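Long-range contacts in SidF, inhibitor of growth family, member 3 (Legionella pneumophila subsp. pneumophila, PDB 4FYE), which probably removes the 3-phosphate from phosphatidylinositol phosphates, as a phosphatase acting on membrane phosphoinositides: residues D265-P270 and D639-K644; E356-V361 and A412-W417. The protein carries 1 engineered substitution. All blocks are in the same frame, centred on the assembly; numbering follows the deposited sequence.

Interaction 1 of 2, residues D265-P270 and D639-K644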
loop_
_atom_site.group_PDB
_atom_site.type_symbol
_atom_site.label_atom_id
_atom_site.label_comp_id
_atom_site.label_asym_id
_atom_site.label_seq_id
_atom_site.Cartn_x
_atom_site.Cartn_y
_atom_site.Cartn_z
ATOM N N ASP A 265 -3.075 4.711 9.510
ATOM C CA ASP A 265 -4.122 3.934 8.909
ATOM C C ASP A 265 -4.174 4.253 7.375
ATOM O O ASP A 265 -4.616 5.342 6.973
ATOM C CB ASP A 265 -5.432 4.286 9.609
ATOM C CG ASP A 265 -6.632 3.512 9.018
ATOM O OD1 ASP A 265 -6.542 3.034 7.834
ATOM O OD2 ASP A 265 -7.644 3.345 9.751
ATOM N N SER A 266 -3.682 3.337 6.539
ATOM C CA SER A 266 -3.644 3.553 5.114
ATOM C C SER A 266 -3.625 2.212 4.427
ATOM O O SER A 266 -3.943 1.170 5.063
ATOM C CB SER A 266 -2.437 4.401 4.717
ATOM O OG SER A 266 -1.191 3.719 4.784
ATOM N N PHE A 267 -3.267 2.209 3.143
ATOM C CA PHE A 267 -3.293 0.963 2.387
ATOM C C PHE A 267 -1.929 0.567 1.892
ATOM O O PHE A 267 -1.152 1.381 1.358
ATOM C CB PHE A 267 -4.250 1.054 1.165
ATOM C CG PHE A 267 -5.699 0.961 1.515
ATOM C CD1 PHE A 267 -6.257 -0.267 1.930
ATOM C CD2 PHE A 267 -6.532 2.099 1.426
ATOM C CE1 PHE A 267 -7.597 -0.375 2.280
ATOM C CE2 PHE A 267 -7.886 2.007 1.752
ATOM C CZ PHE A 267 -8.413 0.779 2.230
ATOM N N SER A 268 -1.638 -0.713 2.010
ATOM C CA SER A 268 -0.514 -1.236 1.253
ATOM C C SER A 268 -1.112 -1.852 0.013
ATOM O O SER A 268 -1.976 -2.759 0.094
ATOM C CB SER A 268 0.284 -2.270 2.067
ATOM O OG SER A 268 0.915 -3.223 1.242
ATOM N N GLY A 269 -0.675 -1.379 -1.141
ATOM C CA GLY A 269 -1.318 -1.728 -2.384
ATOM C C GLY A 269 -2.428 -0.744 -2.672
ATOM O O GLY A 269 -2.535 0.277 -2.024
ATOM N N PRO A 270 -3.234 -1.032 -3.674
ATOM C CA PRO A 270 -3.123 -2.266 -4.434
ATOM C C PRO A 270 -1.912 -2.243 -5.339
ATOM O O PRO A 270 -1.357 -1.192 -5.627
ATOM C CB PRO A 270 -4.392 -2.260 -5.267
ATOM C CG PRO A 270 -4.653 -0.823 -5.506
ATOM C CD PRO A 270 -4.119 -0.063 -4.331
ATOM N N ASP A 639 -6.615 13.537 5.790
ATOM C CA ASP A 639 -7.517 12.423 5.972
ATOM C C ASP A 639 -8.036 11.779 4.677
ATOM O O ASP A 639 -9.214 11.401 4.610
ATOM C CB ASP A 639 -8.696 12.832 6.882
ATOM C CG ASP A 639 -9.485 11.620 7.367
ATOM O OD1 ASP A 639 -8.896 10.542 7.737
ATOM O OD2 ASP A 639 -10.706 11.740 7.361
ATOM N N TYR A 640 -7.185 11.690 3.651
ATOM C CA TYR A 640 -7.418 10.837 2.460
ATOM C C TYR A 640 -7.043 9.371 2.733
ATOM O O TYR A 640 -6.416 9.064 3.746
ATOM C CB TYR A 640 -6.591 11.340 1.265
ATOM C CG TYR A 640 -6.861 12.778 0.927
ATOM C CD1 TYR A 640 -8.026 13.399 1.370
ATOM C CD2 TYR A 640 -5.976 13.520 0.139
ATOM C CE1 TYR A 640 -8.302 14.763 1.065
ATOM C CE2 TYR A 640 -6.221 14.883 -0.166
ATOM C CZ TYR A 640 -7.396 15.493 0.268
ATOM O OH TYR A 640 -7.672 16.820 -0.039
ATOM N N ALA A 641 -7.500 8.461 1.879
ATOM C CA ALA A 641 -7.055 7.110 1.919
ATOM C C ALA A 641 -5.746 6.999 1.072
ATOM O O ALA A 641 -5.811 7.153 -0.143
ATOM C CB ALA A 641 -8.125 6.224 1.340
ATOM N N ASN A 642 -4.572 6.779 1.680
ATOM C CA ASN A 642 -3.322 6.672 0.885
ATOM C C ASN A 642 -3.030 5.223 0.365
ATOM O O ASN A 642 -2.794 4.286 1.167
ATOM C CB ASN A 642 -2.130 7.287 1.658
ATOM C CG ASN A 642 -0.762 6.911 1.050
ATOM O OD1 ASN A 642 -0.000 6.150 1.661
ATOM N ND2 ASN A 642 -0.483 7.366 -0.170
ATOM N N THR A 643 -3.121 5.037 -0.955
ATOM C CA THR A 643 -2.720 3.776 -1.652
ATOM C C THR A 643 -1.294 3.973 -2.255
ATOM O O THR A 643 -0.904 5.085 -2.601
ATOM C CB THR A 643 -3.677 3.446 -2.819
ATOM O OG1 THR A 643 -3.718 4.582 -3.740
ATOM C CG2 THR A 643 -5.149 3.235 -2.306
ATOM N N LYS A 644 -0.544 2.884 -2.419
ATOM C CA LYS A 644 0.862 2.927 -2.726
ATOM C C LYS A 644 1.338 1.566 -3.257
ATOM O O LYS A 644 0.807 0.489 -2.904
ATOM C CB LYS A 644 1.738 3.401 -1.540
ATOM C CG LYS A 644 1.402 2.747 -0.256
ATOM C CD LYS A 644 2.118 3.480 0.883
ATOM C CE LYS A 644 1.537 3.123 2.247
ATOM N NZ LYS A 644 0.142 3.685 2.288
HETATM O O HOH W 1 -4.694 6.846 4.568
#

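Interaction 2 of 2, residues E356-V361 and A412-W417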
loop_
_atom_site.group_PDB
_atom_site.type_symbol
_atom_site.label_atom_id
_atom_site.label_comp_id
_atom_site.label_asym_id
_atom_site.label_seq_id
_atom_site.Cartn_x
_atom_site.Cartn_y
_atom_site.Cartn_z
ATOM N N GLU A 356 -8.981 9.345 -2.877
ATOM C CA GLU A 356 -7.811 8.508 -2.938
ATOM C C GLU A 356 -6.565 9.287 -3.324
ATOM O O GLU A 356 -6.587 10.015 -4.314
ATOM C CB GLU A 356 -8.026 7.386 -3.923
ATOM C CG GLU A 356 -6.845 6.437 -4.006
ATOM C CD GLU A 356 -6.885 5.464 -5.211
ATOM O OE1 GLU A 356 -5.899 4.685 -5.313
ATOM O OE2 GLU A 356 -7.875 5.435 -6.025
ATOM N N CYS A 357 -5.482 9.117 -2.548
ATOM C CA CYS A 357 -4.164 9.661 -2.898
ATOM C C CYS A 357 -3.194 8.495 -3.196
ATOM O O CYS A 357 -2.731 7.783 -2.297
ATOM C CB CYS A 357 -3.618 10.547 -1.765
ATOM S SG CYS A 357 -1.909 11.150 -2.083
ATOM N N TYR A 358 -2.908 8.274 -4.457
ATOM C CA TYR A 358 -2.094 7.134 -4.843
ATOM C C TYR A 358 -0.650 7.625 -4.991
ATOM O O TYR A 358 -0.341 8.318 -5.923
ATOM C CB TYR A 358 -2.697 6.517 -6.122
ATOM C CG TYR A 358 -1.901 5.406 -6.715
ATOM C CD1 TYR A 358 -1.253 4.468 -5.916
ATOM C CD2 TYR A 358 -1.821 5.249 -8.088
ATOM C CE1 TYR A 358 -0.515 3.433 -6.488
ATOM C CE2 TYR A 358 -1.059 4.248 -8.656
ATOM C CZ TYR A 358 -0.401 3.346 -7.864
ATOM O OH TYR A 358 0.338 2.323 -8.462
ATOM N N THR A 359 0.248 7.352 -4.057
ATOM C CA THR A 359 1.641 7.746 -4.358
ATOM C C THR A 359 2.373 6.563 -5.003
ATOM O O THR A 359 2.816 5.639 -4.343
ATOM C CB THR A 359 2.380 8.285 -3.147
ATOM O OG1 THR A 359 2.171 7.384 -2.113
ATOM C CG2 THR A 359 1.760 9.681 -2.681
ATOM N N GLN A 360 2.459 6.596 -6.322
ATOM C CA GLN A 360 3.106 5.510 -7.050
ATOM C C GLN A 360 4.616 5.750 -7.077
ATOM O O GLN A 360 5.083 6.913 -7.018
ATOM C CB GLN A 360 2.561 5.509 -8.471
ATOM C CG GLN A 360 2.925 4.329 -9.317
ATOM C CD GLN A 360 2.409 4.497 -10.756
ATOM O OE1 GLN A 360 2.645 5.539 -11.425
ATOM N NE2 GLN A 360 1.714 3.464 -11.246
ATOM N N VAL A 361 5.367 4.668 -7.238
ATOM C CA VAL A 361 6.794 4.686 -7.013
ATOM C C VAL A 361 7.630 3.833 -8.050
ATOM O O VAL A 361 8.803 3.637 -7.927
ATOM C CB VAL A 361 6.946 4.354 -5.516
ATOM C CG1 VAL A 361 7.586 3.033 -5.272
ATOM C CG2 VAL A 361 7.477 5.530 -4.717
ATOM N N ALA A 412 -9.653 11.883 -7.030
ATOM C CA ALA A 412 -8.349 11.366 -7.260
ATOM C C ALA A 412 -7.185 12.354 -6.993
ATOM O O ALA A 412 -7.258 13.564 -7.252
ATOM C CB ALA A 412 -8.271 10.957 -8.694
ATOM N N ARG A 413 -6.101 11.806 -6.474
ATOM C CA ARG A 413 -4.858 12.503 -6.483
ATOM C C ARG A 413 -3.787 11.421 -6.725
ATOM O O ARG A 413 -3.686 10.428 -6.003
ATOM C CB ARG A 413 -4.598 13.236 -5.160
ATOM C CG ARG A 413 -5.718 14.080 -4.560
ATOM C CD ARG A 413 -5.558 15.410 -5.171
ATOM N NE ARG A 413 -6.384 16.405 -4.557
ATOM C CZ ARG A 413 -7.538 16.802 -5.079
ATOM N NH1 ARG A 413 -7.977 16.224 -6.191
ATOM N NH2 ARG A 413 -8.240 17.775 -4.498
ATOM N N MET A 414 -2.973 11.633 -7.745
ATOM C CA MET A 414 -2.068 10.642 -8.117
ATOM C C MET A 414 -0.760 11.287 -8.370
ATOM O O MET A 414 -0.736 12.276 -9.096
ATOM C CB MET A 414 -2.508 9.930 -9.363
ATOM C CG MET A 414 -1.397 8.942 -9.677
ATOM S SD MET A 414 -1.874 7.937 -11.033
ATOM C CE MET A 414 -0.526 6.850 -11.278
ATOM N N SER A 415 0.315 10.723 -7.783
ATOM C CA SER A 415 1.703 11.149 -8.112
ATOM C C SER A 415 2.560 9.980 -8.553
ATOM O O SER A 415 2.274 8.858 -8.237
ATOM C CB SER A 415 2.381 11.869 -6.941
ATOM O OG SER A 415 2.454 11.061 -5.777
ATOM N N SER A 416 3.638 10.219 -9.273
ATOM C CA SER A 416 4.427 9.095 -9.676
ATOM C C SER A 416 5.865 9.506 -9.738
ATOM O O SER A 416 6.290 10.135 -10.704
ATOM C CB SER A 416 3.941 8.620 -11.007
ATOM O OG SER A 416 4.675 7.481 -11.375
ATOM N N TRP A 417 6.630 9.189 -8.695
ATOM C CA TRP A 417 8.029 9.596 -8.703
ATOM C C TRP A 417 8.825 8.400 -8.362
ATOM O O TRP A 417 8.673 7.841 -7.248
ATOM C CB TRP A 417 8.307 10.607 -7.624
ATOM C CG TRP A 417 7.864 12.019 -7.857
ATOM C CD1 TRP A 417 8.410 12.950 -8.760
ATOM C CD2 TRP A 417 6.851 12.753 -7.109
ATOM N NE1 TRP A 417 7.764 14.158 -8.647
ATOM C CE2 TRP A 417 6.834 14.114 -7.666
ATOM C CE3 TRP A 417 5.999 12.438 -6.085
ATOM C CZ2 TRP A 417 5.973 15.085 -7.205
ATOM C CZ3 TRP A 417 5.128 13.420 -5.612
ATOM C CH2 TRP A 417 5.099 14.706 -6.169
HETATM O O HOH W 2 4.705 9.003 -5.652
#

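Interaction 1 of 2, residues D265-P270 and D639-K644
Lys644 reaches across to Ser266 and Phe267 with its ammonium group. Lys644 NZ donates to Ser266 OG at 2.8 Å and to Phe267 O, also at 2.8 Å. The donor stands above the Phe267 carbonyl plane, 41° out of it. A third bond, to Asn642 OD1 on its own strand, is modelled very short, and its length is doubtful. The lysine chain starts between its backbone N and carbonyl carbon (chi1 46°) and bends at CE (chi4 -67°). This brings NZ back over Phe267 O, with Lys644 CG only 3.3 Å from that oxygen. The buried charge thus faces three oxygens. Ser266 OG also bonds His264.

The backbones run roughly parallel but share few bonds. Phe267 N donates to Asn642 O at 2.9 Å. Beyond it, Gly269 turns the chain with positive phi. Gly269 and Lys644 form a single antiparallel hydrogen-bonded pair, and both of its bonds are weak. One water spans the other end. It donates to Asp265 O and Tyr640 O and accepts from Asn642 N.

Apolar contact is modest. Ala641 CB sits at the edge of the Phe267 ring, near its plane, 4.2 Å from CE2. Thr643 CB packs at 3.8 Å on CD of Pro270, whose peptide bond to Gly269 is cis. Thr643 OG1 bonds Glu356.

The contact joins the edge strands of two mixed sheets. Strand 641-645 leads into the loop before helix 652-668, consistent with the strand, phosphate-binding loop and helix of cysteine-dependent phosphatases. Strand 247-254 flanks residues 265-268, strand 353-360 flanks 641-644, and helix 284-311 covers Phe267 and Ala641.

Interaction 2 of 2, residues E356-V361 and A412-W417
Tyr358 and Met414 lie side by side on neighbouring parallel strands of a mixed sheet, pointing the same way. They make a Met-aromatic contact. Both side chains leave with CG anti to the backbone N, and Met414 stays fully extended (chi3 -180°). It therefore runs along the tyrosine to its ring. Met414 CE touches Tyr358 CE2 at 3.7 Å, and the sulfur lies oblique to the ring, 5.2 Å from SD to the ring centroid. Gln360, on the same side of the sheet, puts its CB over one face of the Tyr358 ring, toward the rim. Its extended chain crosses the end of Met414, with Gln360 OE1 3.4 Å from Met414 CE. Gln360 NE2 bonds Gln376 O and makes a weak bond to Tyr358 OH. Helix 373-387 covers this side.

On the side of Cys357, Thr359, Arg413 and Ser415, contact is lighter. Thr359 CG2 meets Ser415 OG at 3.5 Å. Arg413 bends at CG and leads away to Asp451, while NH1 folds back to Ala412 O. Helices 438-458 and 626-637 pack here.

The register is regular from Glu356 with Ala412 to Gln360 with Ser416. Five backbone bonds alternate between the strands, such as Ser415 N to Tyr358 O, nearly straight at 170°. Cys357 CA adds a C-H...O contact to Arg413 O. At the far end the other end of the Gln360 amide is held: Ser416 OG donates to Gln360 OE1 at 2.8 Å, tilted 18° from the amide carbonyl plane.

From the N terminus, the chain first builds the six-stranded sheet that ends at strand 260-268. It then passes through helix 284-311 to strand 353-360. Interaction 2 closes a short loop when strand 402-416 comes back beside it, after helix 373-387 and strand 391-399. The long helices 482-514 and 522-583 follow. Only then does strand 641-645 arrive, and interaction 1 closes a loop of 368 residues that encloses the smaller one. The two do not cross. Strand 641-645 lies between strands 260-268 and 353-360, and Thr359 N pairs with Thr643 O. Together they tie the six-stranded sheet, through this strand, to the four-stranded one.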